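Local coordinates for protein putative peptidase (Parabacteroides merdae, PDB 4L8K) that probably hydrolyses peptide bonds as a serine peptidase of family S41, the C-terminal processing and tricorn-like peptidases, at residues S165-T179 / D227-T239. Residues are numbered along the deposited sequence; the frame is centred on the assembly and turned at random.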
ATOM      1  N   SER A 165       8.698   8.116   1.224  1.00 25.22           N
ATOM      2  CA  SER A 165       8.581   6.883   1.984  1.00 25.32           C
ATOM      3  C   SER A 165       9.849   6.698   2.831  1.00 25.27           C
ATOM      4  O   SER A 165       9.735   6.681   4.049  1.00 25.54           O
ATOM      5  CB  SER A 165       8.362   5.710   1.035  1.00 31.76           C
ATOM      6  OG  SER A 165       7.796   4.643   1.772  1.00 48.96           O
ATOM      7  N   ASP A 166      11.041   6.658   2.181  1.00 21.31           N
ATOM      8  CA  ASP A 166      12.350   6.502   2.842  0.50 21.91           C
ATOM      9  C   ASP A 166      12.660   7.637   3.804  1.00 25.50           C
ATOM     10  O   ASP A 166      13.207   7.384   4.875  1.00 24.23           O
ATOM     11  CB  ASP A 166      13.488   6.417   1.802  0.50 24.39           C
ATOM     12  CG  ASP A 166      13.949   5.011   1.486  0.50 33.76           C
ATOM     13  OD1 ASP A 166      13.080   4.126   1.291  0.50 34.22           O
ATOM     14  OD2 ASP A 166      15.164   4.807   1.363  0.50 39.77           O
ATOM     15  N   ARG A 167      12.325   8.884   3.434  1.00 23.82           N
ATOM     16  CA  ARG A 167      12.580  10.074   4.251  1.00 24.39           C
ATOM     17  C   ARG A 167      11.774  10.037   5.558  1.00 27.67           C
ATOM     18  O   ARG A 167      12.323  10.362   6.603  1.00 27.56           O
ATOM     19  CB  ARG A 167      12.250  11.350   3.449  1.00 26.64           C
ATOM     20  CG  ARG A 167      12.565  12.643   4.184  1.00 33.18           C
ATOM     21  CD  ARG A 167      12.224  13.831   3.324  1.00 29.74           C
ATOM     22  NE  ARG A 167      13.253  14.072   2.306  1.00 28.26           N
ATOM     23  CZ  ARG A 167      13.142  14.912   1.280  1.00 29.72           C
ATOM     24  NH1 ARG A 167      12.030  15.624   1.105  1.00 26.69           N
ATOM     25  NH2 ARG A 167      14.118  15.020   0.404  1.00 24.23           N
ATOM     26  N   ILE A 168      10.495   9.635   5.507  1.00 23.67           N
ATOM     27  CA  ILE A 168       9.674   9.546   6.726  1.00 21.77           C
ATOM     28  C   ILE A 168      10.140   8.344   7.581  1.00 22.96           C
ATOM     29  O   ILE A 168      10.479   8.545   8.735  1.00 20.58           O
ATOM     30  CB  ILE A 168       8.147   9.511   6.437  1.00 24.20           C
ATOM     31  CG1 ILE A 168       7.694  10.824   5.770  1.00 24.78           C
ATOM     32  CG2 ILE A 168       7.350   9.279   7.724  1.00 25.67           C
ATOM     33  CD1 ILE A 168       6.428  10.619   4.868  1.00 27.64           C
ATOM     34  N   ALA A 169      10.217   7.126   6.999  1.00 21.07           N
ATOM     35  CA  ALA A 169      10.605   5.894   7.715  1.00 20.57           C
ATOM     36  C   ALA A 169      11.945   6.003   8.437  1.00 23.90           C
ATOM     37  O   ALA A 169      12.071   5.477   9.548  1.00 23.86           O
ATOM     38  CB  ALA A 169      10.632   4.715   6.758  1.00 21.10           C
ATOM     39  N   SER A 170      12.931   6.689   7.824  1.00 19.54           N
ATOM     40  CA  SER A 170      14.282   6.855   8.377  1.00 19.90           C
ATOM     41  C   SER A 170      14.302   7.671   9.709  1.00 26.54           C
ATOM     42  O   SER A 170      15.277   7.572  10.459  1.00 27.49           O
ATOM     43  CB  SER A 170      15.223   7.461   7.338  1.00 21.75           C
ATOM     44  OG  SER A 170      14.876   8.804   7.053  1.00 28.56           O
ATOM     45  N   ARG A 171      13.197   8.394  10.030  1.00 24.09           N
ATOM     46  CA  ARG A 171      13.024   9.165  11.260  1.00 23.73           C
ATOM     47  C   ARG A 171      12.654   8.287  12.458  1.00 29.98           C
ATOM     48  O   ARG A 171      12.654   8.770  13.581  1.00 32.85           O
ATOM     49  CB  ARG A 171      11.945  10.248  11.085  1.00 22.95           C
ATOM     50  CG  ARG A 171      12.255  11.290  10.008  1.00 30.80           C
ATOM     51  CD  ARG A 171      13.549  12.032  10.307  1.00 32.20           C
ATOM     52  NE  ARG A 171      13.735  13.184   9.430  1.00 24.39           N
ATOM     53  CZ  ARG A 171      13.503  14.440   9.785  1.00 32.35           C
ATOM     54  NH1 ARG A 171      13.121  14.726  11.018  1.00 17.17           N
ATOM     55  NH2 ARG A 171      13.685  15.426   8.917  1.00 30.11           N
ATOM     56  N   PHE A 172      12.375   7.001  12.245  1.00 24.97           N
ATOM     57  CA  PHE A 172      11.947   6.111  13.320  1.00 22.84           C
ATOM     58  C   PHE A 172      12.985   5.008  13.606  1.00 29.28           C
ATOM     59  O   PHE A 172      12.767   4.154  14.466  1.00 29.11           O
ATOM     60  CB  PHE A 172      10.578   5.514  12.953  1.00 22.62           C
ATOM     61  CG  PHE A 172       9.509   6.564  12.779  1.00 21.38           C
ATOM     62  CD1 PHE A 172       8.750   6.994  13.865  1.00 22.79           C
ATOM     63  CD2 PHE A 172       9.269   7.137  11.537  1.00 21.52           C
ATOM     64  CE1 PHE A 172       7.790   7.999  13.718  1.00 23.20           C
ATOM     65  CE2 PHE A 172       8.297   8.133  11.386  1.00 24.85           C
ATOM     66  CZ  PHE A 172       7.552   8.547  12.482  1.00 23.03           C
ATOM     67  N   LEU A 173      14.136   5.078  12.939  1.00 27.50           N
ATOM     68  CA  LEU A 173      15.226   4.112  13.069  1.00 26.94           C
ATOM     69  C   LEU A 173      16.223   4.517  14.129  1.00 30.16           C
ATOM     70  O   LEU A 173      16.504   5.700  14.305  1.00 28.58           O
ATOM     71  CB  LEU A 173      15.941   3.976  11.714  1.00 27.22           C
ATOM     72  CG  LEU A 173      15.510   2.820  10.803  1.00 31.82           C
ATOM     73  CD1 LEU A 173      14.051   2.940  10.386  1.00 32.32           C
ATOM     74  CD2 LEU A 173      16.349   2.792   9.575  1.00 29.86           C
ATOM     75  N   GLU A 174      16.773   3.514  14.832  1.00 29.85           N
ATOM     76  CA  GLU A 174      17.812   3.663  15.855  1.00 29.97           C
ATOM     77  C   GLU A 174      19.168   3.372  15.226  1.00 34.81           C
ATOM     78  O   GLU A 174      20.195   3.944  15.605  1.00 36.92           O
ATOM     79  CB  GLU A 174      17.544   2.696  17.025  1.00 31.64           C
ATOM     80  N   GLU A 175      19.162   2.474  14.239  1.00 29.06           N
ATOM     81  CA  GLU A 175      20.352   2.005  13.538  1.00 28.72           C
ATOM     82  C   GLU A 175      19.979   1.532  12.154  1.00 30.82           C
ATOM     83  O   GLU A 175      18.794   1.308  11.885  1.00 31.03           O
ATOM     84  CB  GLU A 175      21.005   0.844  14.338  1.00 30.99           C
ATOM     85  CG  GLU A 175      20.092  -0.365  14.498  1.00 46.52           C
ATOM     86  CD  GLU A 175      20.590  -1.566  15.273  1.00 81.21           C
ATOM     87  OE1 GLU A 175      21.709  -1.512  15.836  1.00 83.78           O
ATOM     88  OE2 GLU A 175      19.840  -2.567  15.328  1.00 84.74           O
ATOM     89  N   ARG A 176      20.985   1.341  11.287  1.00 27.24           N
ATOM     90  CA  ARG A 176      20.828   0.794   9.939  1.00 26.93           C
ATOM     91  C   ARG A 176      20.193  -0.599  10.062  1.00 31.39           C
ATOM     92  O   ARG A 176      20.550  -1.355  10.964  1.00 31.89           O
ATOM     93  CB  ARG A 176      22.199   0.753   9.214  1.00 28.08           C
ATOM     94  CG  ARG A 176      22.156   0.201   7.771  1.00 36.89           C
ATOM     95  CD  ARG A 176      23.471   0.483   7.078  1.00 37.15           C
ATOM     96  NE  ARG A 176      23.652  -0.243   5.817  1.00 34.70           N
ATOM     97  CZ  ARG A 176      23.257   0.197   4.623  1.00 51.08           C
ATOM     98  NH1 ARG A 176      22.594   1.348   4.513  1.00 41.76           N
ATOM     99  NH2 ARG A 176      23.482  -0.526   3.536  1.00 35.88           N
ATOM    100  N   ILE A 177      19.196  -0.896   9.224  1.00 28.76           N
ATOM    101  CA  ILE A 177      18.480  -2.176   9.268  1.00 28.06           C
ATOM    102  C   ILE A 177      18.198  -2.705   7.883  1.00 30.95           C
ATOM    103  O   ILE A 177      18.087  -1.936   6.927  1.00 30.10           O
ATOM    104  CB  ILE A 177      17.113  -2.063  10.038  1.00 30.03           C
ATOM    105  CG1 ILE A 177      16.163  -0.990   9.419  1.00 29.73           C
ATOM    106  CG2 ILE A 177      17.302  -1.913  11.548  1.00 29.46           C
ATOM    107  CD1 ILE A 177      14.601  -1.298   9.530  1.00 33.05           C
ATOM    108  N   LEU A 178      18.014  -4.028   7.804  1.00 26.52           N
ATOM    109  CA  LEU A 178      17.534  -4.724   6.634  1.00 25.53           C
ATOM    110  C   LEU A 178      16.029  -4.465   6.602  1.00 26.33           C
ATOM    111  O   LEU A 178      15.380  -4.691   7.615  1.00 24.88           O
ATOM    112  CB  LEU A 178      17.878  -6.231   6.769  1.00 26.70           C
ATOM    113  CG  LEU A 178      17.271  -7.166   5.704  1.00 30.68           C
ATOM    114  CD1 LEU A 178      17.913  -6.945   4.350  1.00 31.07           C
ATOM    115  CD2 LEU A 178      17.374  -8.621   6.137  1.00 29.95           C
ATOM    116  N   THR A 179      15.477  -3.941   5.485  1.00 23.71           N
ATOM    117  CA  THR A 179      14.039  -3.622   5.398  1.00 22.74           C
ATOM    118  C   THR A 179      13.253  -4.731   4.698  1.00 26.36           C
ATOM    119  O   THR A 179      12.036  -4.840   4.851  1.00 25.40           O
ATOM    120  CB  THR A 179      13.811  -2.272   4.690  1.00 24.95           C
ATOM    121  OG1 THR A 179      14.143  -2.380   3.303  1.00 28.04           O
ATOM    122  CG2 THR A 179      14.561  -1.128   5.347  1.00 12.28           C
ATOM    123  N   ASP A 227       5.038  -0.615   1.133  1.00 21.50           N
ATOM    124  CA  ASP A 227       6.478  -0.726   1.423  1.00 21.81           C
ATOM    125  C   ASP A 227       6.847   0.060   2.678  1.00 25.26           C
ATOM    126  O   ASP A 227       7.711  -0.382   3.425  1.00 26.33           O
ATOM    127  CB  ASP A 227       7.317  -0.245   0.230  1.00 23.59           C
ATOM    128  CG  ASP A 227       7.029  -0.934  -1.086  1.00 30.94           C
ATOM    129  OD1 ASP A 227       6.484  -2.076  -1.065  1.00 30.90           O
ATOM    130  OD2 ASP A 227       7.377  -0.364  -2.129  1.00 34.26           O
ATOM    131  N   PHE A 228       6.221   1.233   2.884  1.00 20.50           N
ATOM    132  CA  PHE A 228       6.397   2.083   4.067  1.00 20.11           C
ATOM    133  C   PHE A 228       5.941   1.294   5.331  1.00 22.67           C
ATOM    134  O   PHE A 228       6.665   1.244   6.329  1.00 20.19           O
ATOM    135  CB  PHE A 228       5.565   3.405   3.923  1.00 20.73           C
ATOM    136  CG  PHE A 228       5.538   4.255   5.172  1.00 21.02           C
ATOM    137  CD1 PHE A 228       6.641   5.028   5.533  1.00 22.89           C
ATOM    138  CD2 PHE A 228       4.409   4.290   5.989  1.00 21.85           C
ATOM    139  CE1 PHE A 228       6.619   5.823   6.690  1.00 23.24           C
ATOM    140  CE2 PHE A 228       4.397   5.067   7.152  1.00 23.53           C
ATOM    141  CZ  PHE A 228       5.498   5.838   7.489  1.00 21.48           C
ATOM    142  N   VAL A 229       4.732   0.699   5.270  1.00 19.35           N
ATOM    143  CA  VAL A 229       4.157  -0.086   6.360  1.00 19.82           C
ATOM    144  C   VAL A 229       5.099  -1.268   6.676  1.00 23.40           C
ATOM    145  O   VAL A 229       5.392  -1.520   7.843  1.00 22.24           O
ATOM    146  CB  VAL A 229       2.710  -0.534   6.016  1.00 22.91           C
ATOM    147  CG1 VAL A 229       2.213  -1.618   6.979  1.00 22.45           C
ATOM    148  CG2 VAL A 229       1.762   0.673   6.053  1.00 22.08           C
ATOM    149  N   ASN A 230       5.616  -1.928   5.632  1.00 20.36           N
ATOM    150  CA  ASN A 230       6.535  -3.043   5.761  1.00 21.18           C
ATOM    151  C   ASN A 230       7.777  -2.672   6.603  1.00 25.93           C
ATOM    152  O   ASN A 230       8.218  -3.481   7.417  1.00 25.61           O
ATOM    153  CB  ASN A 230       6.968  -3.533   4.395  1.00 22.58           C
ATOM    154  CG  ASN A 230       7.912  -4.723   4.422  1.00 41.04           C
ATOM    155  OD1 ASN A 230       7.746  -5.684   5.170  1.00 31.22           O
ATOM    156  ND2 ASN A 230       8.938  -4.674   3.617  1.00 41.73           N
ATOM    157  N   VAL A 231       8.334  -1.474   6.393  1.00 21.74           N
ATOM    158  CA  VAL A 231       9.517  -1.029   7.128  1.00 22.54           C
ATOM    159  C   VAL A 231       9.124  -0.664   8.566  1.00 22.91           C
ATOM    160  O   VAL A 231       9.815  -1.055   9.506  1.00 23.40           O
ATOM    161  CB  VAL A 231      10.235   0.153   6.404  1.00 28.15           C
ATOM    162  CG1 VAL A 231      11.450   0.649   7.202  1.00 29.03           C
ATOM    163  CG2 VAL A 231      10.645  -0.241   4.986  1.00 28.25           C
HETATM  164  N   MSE A 232       8.008   0.064   8.732  1.00 16.99           N
HETATM  165  CA  MSE A 232       7.561   0.559  10.029  1.00 15.02           C
HETATM  166  C   MSE A 232       7.268  -0.576  11.011  1.00 20.22           C
HETATM  167  O   MSE A 232       7.690  -0.463  12.162  1.00 20.18           O
HETATM  168  CB  MSE A 232       6.344   1.491   9.879  1.00 14.76           C
HETATM  169  CG  MSE A 232       6.692   2.797   9.140  1.00 17.96           C
HETATM  170 SE   MSE A 232       7.865   4.010  10.133  0.75 21.11          SE
HETATM  171  CE  MSE A 232       6.612   4.580  11.416  1.00 15.65           C
ATOM    172  N   ARG A 233       6.648  -1.693  10.553  1.00 16.12           N
ATOM    173  CA  ARG A 233       6.324  -2.820  11.434  1.00 17.13           C
ATOM    174  C   ARG A 233       7.557  -3.593  11.908  1.00 24.46           C
ATOM    175  O   ARG A 233       7.410  -4.489  12.752  1.00 25.84           O
ATOM    176  CB  ARG A 233       5.290  -3.785  10.806  1.00 21.57           C
ATOM    177  CG  ARG A 233       5.585  -4.288   9.401  1.00 28.46           C
ATOM    178  CD  ARG A 233       6.581  -5.415   9.357  1.00 30.45           C
ATOM    179  NE  ARG A 233       6.592  -6.025   8.026  1.00 32.39           N
ATOM    180  CZ  ARG A 233       5.861  -7.076   7.701  1.00 34.90           C
ATOM    181  NH1 ARG A 233       5.081  -7.651   8.604  1.00 21.48           N
ATOM    182  NH2 ARG A 233       5.914  -7.572   6.473  1.00 33.70           N
ATOM    183  N   LEU A 234       8.768  -3.272  11.390  1.00 21.08           N
ATOM    184  CA  LEU A 234      10.006  -3.916  11.852  1.00 20.87           C
ATOM    185  C   LEU A 234      10.556  -3.222  13.080  1.00 25.59           C
ATOM    186  O   LEU A 234      11.475  -3.730  13.707  1.00 28.60           O
ATOM    187  CB  LEU A 234      11.102  -3.866  10.750  1.00 21.38           C
ATOM    188  CG  LEU A 234      10.795  -4.463   9.368  1.00 24.79           C
ATOM    189  CD1 LEU A 234      11.921  -4.154   8.411  1.00 24.43           C
ATOM    190  CD2 LEU A 234      10.571  -5.966   9.454  1.00 25.05           C
ATOM    191  N   LEU A 235      10.028  -2.041  13.410  1.00 21.50           N
ATOM    192  CA  LEU A 235      10.551  -1.198  14.469  1.00 21.64           C
ATOM    193  C   LEU A 235       9.894  -1.478  15.822  1.00 24.97           C
ATOM    194  O   LEU A 235       8.674  -1.673  15.911  1.00 24.56           O
ATOM    195  CB  LEU A 235      10.431   0.269  14.051  1.00 21.87           C
ATOM    196  CG  LEU A 235      11.049   0.589  12.651  1.00 25.86           C
ATOM    197  CD1 LEU A 235      10.816   2.043  12.259  1.00 24.21           C
ATOM    198  CD2 LEU A 235      12.554   0.246  12.599  1.00 27.43           C
ATOM    199  N   PRO A 236      10.738  -1.561  16.886  1.00 20.86           N
ATOM    200  CA  PRO A 236      10.225  -1.947  18.220  1.00 20.10           C
ATOM    201  C   PRO A 236       9.168  -1.001  18.820  1.00 23.98           C
ATOM    202  O   PRO A 236       8.314  -1.473  19.575  1.00 23.83           O
ATOM    203  CB  PRO A 236      11.494  -1.971  19.103  1.00 22.06           C
ATOM    204  CG  PRO A 236      12.521  -1.140  18.371  1.00 25.63           C
ATOM    205  CD  PRO A 236      12.208  -1.387  16.899  1.00 21.53           C
ATOM    206  N   GLN A 237       9.214   0.311  18.511  1.00 18.61           N
ATOM    207  CA  GLN A 237       8.247   1.256  19.074  1.00 18.59           C
ATOM    208  C   GLN A 237       6.961   1.328  18.245  1.00 22.48           C
ATOM    209  O   GLN A 237       6.023   2.009  18.666  1.00 22.82           O
ATOM    210  CB  GLN A 237       8.858   2.668  19.232  1.00 19.84           C
ATOM    211  CG  GLN A 237       8.962   3.485  17.930  1.00 25.85           C
ATOM    212  CD  GLN A 237      10.208   3.245  17.120  1.00 29.28           C
ATOM    213  OE1 GLN A 237      10.756   2.127  17.045  1.00 22.31           O
ATOM    214  NE2 GLN A 237      10.668   4.308  16.480  1.00 20.83           N
ATOM    215  N   VAL A 238       6.893   0.608  17.118  1.00 18.36           N
ATOM    216  CA  VAL A 238       5.747   0.715  16.211  1.00 18.32           C
ATOM    217  C   VAL A 238       4.735  -0.435  16.360  1.00 24.49           C
ATOM    218  O   VAL A 238       5.107  -1.612  16.359  1.00 26.43           O
ATOM    219  CB  VAL A 238       6.202   0.841  14.714  1.00 20.66           C
ATOM    220  CG1 VAL A 238       5.013   0.837  13.751  1.00 20.21           C
ATOM    221  CG2 VAL A 238       7.077   2.072  14.480  1.00 19.44           C
ATOM    222  N   THR A 239       3.446  -0.061  16.422  1.00 19.88           N
ATOM    223  CA  THR A 239       2.305  -0.966  16.334  1.00 20.15           C
ATOM    224  C   THR A 239       1.507  -0.540  15.098  1.00 21.72           C
ATOM    225  O   THR A 239       1.250   0.650  14.925  1.00 20.53           O
ATOM    226  CB  THR A 239       1.443  -0.965  17.601  1.00 24.28           C
ATOM    227  OG1 THR A 239       2.268  -1.224  18.728  1.00 27.63           O
ATOM    228  CG2 THR A 239       0.311  -1.990  17.532  1.00 21.11           C
TER
HETATM  229  O   HOH W   1      13.525   2.279  16.227  1.00 33.85           O
HETATM  230  O   HOH W   2      10.279  -6.570   5.975  1.00 31.67           O
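Phe172 meets selenomethionine Met232 face-on: methyl CE stands 3.8 Å from the centroid of the Phe172 ring, 14° off its normal, a CH-pi contact, while SE lies obliquely beside the same ring as a Met-aromatic partner. With CG of Met232 anti to its carbonyl carbon, that atom sits over the rim of the Phe228 ring, and the bends at chi2 and chi3 then bring CE over the centre of the Phe172 ring. Phe228 turns its edge to the helix 165-169 backbone at Ala169 N, and Ile168 CG2 reaches its CE1 at 3.7 Å. Ser165 OG packs on Phe228 CB at 3.3 Å. Past the helix, Leu235 CD1 presses on Phe172 CB (3.5 Å), and its CD2 touches both Leu173 CD1 and Ile177 CD1. Gln237 NE2 donates to Phe172 O (2.9 Å, 166°) in the carbonyl plane, on a lone pair; a water donating to both Phe172 O and Gln237 OE1 closes a second link. In this ClpP/crotonase-type fold helices 165-169 and 227-232 run roughly parallel, their axes 10.0 Å apart at 24°, and strand 177-179 crosses helix 227-232, with Thr179 CB on Val231 CG2 at 3.8 Å. Another water joins Thr179 O to Asn230 OD1, which Arg233 grips side-on through NE and NH2. Farther out, Phe128 and Phe152 meet the Phe228 ring, Val213 and Val215 of strand 213-217 back Phe172 and Met232 respectively, and Trp209 O takes a further bond from Gln237 NE2. Thr179 OG1 hydrogen-bonds with Val199 O and with a 2-methyl-2,4-pentanediol, probably from the crystallisation liquor.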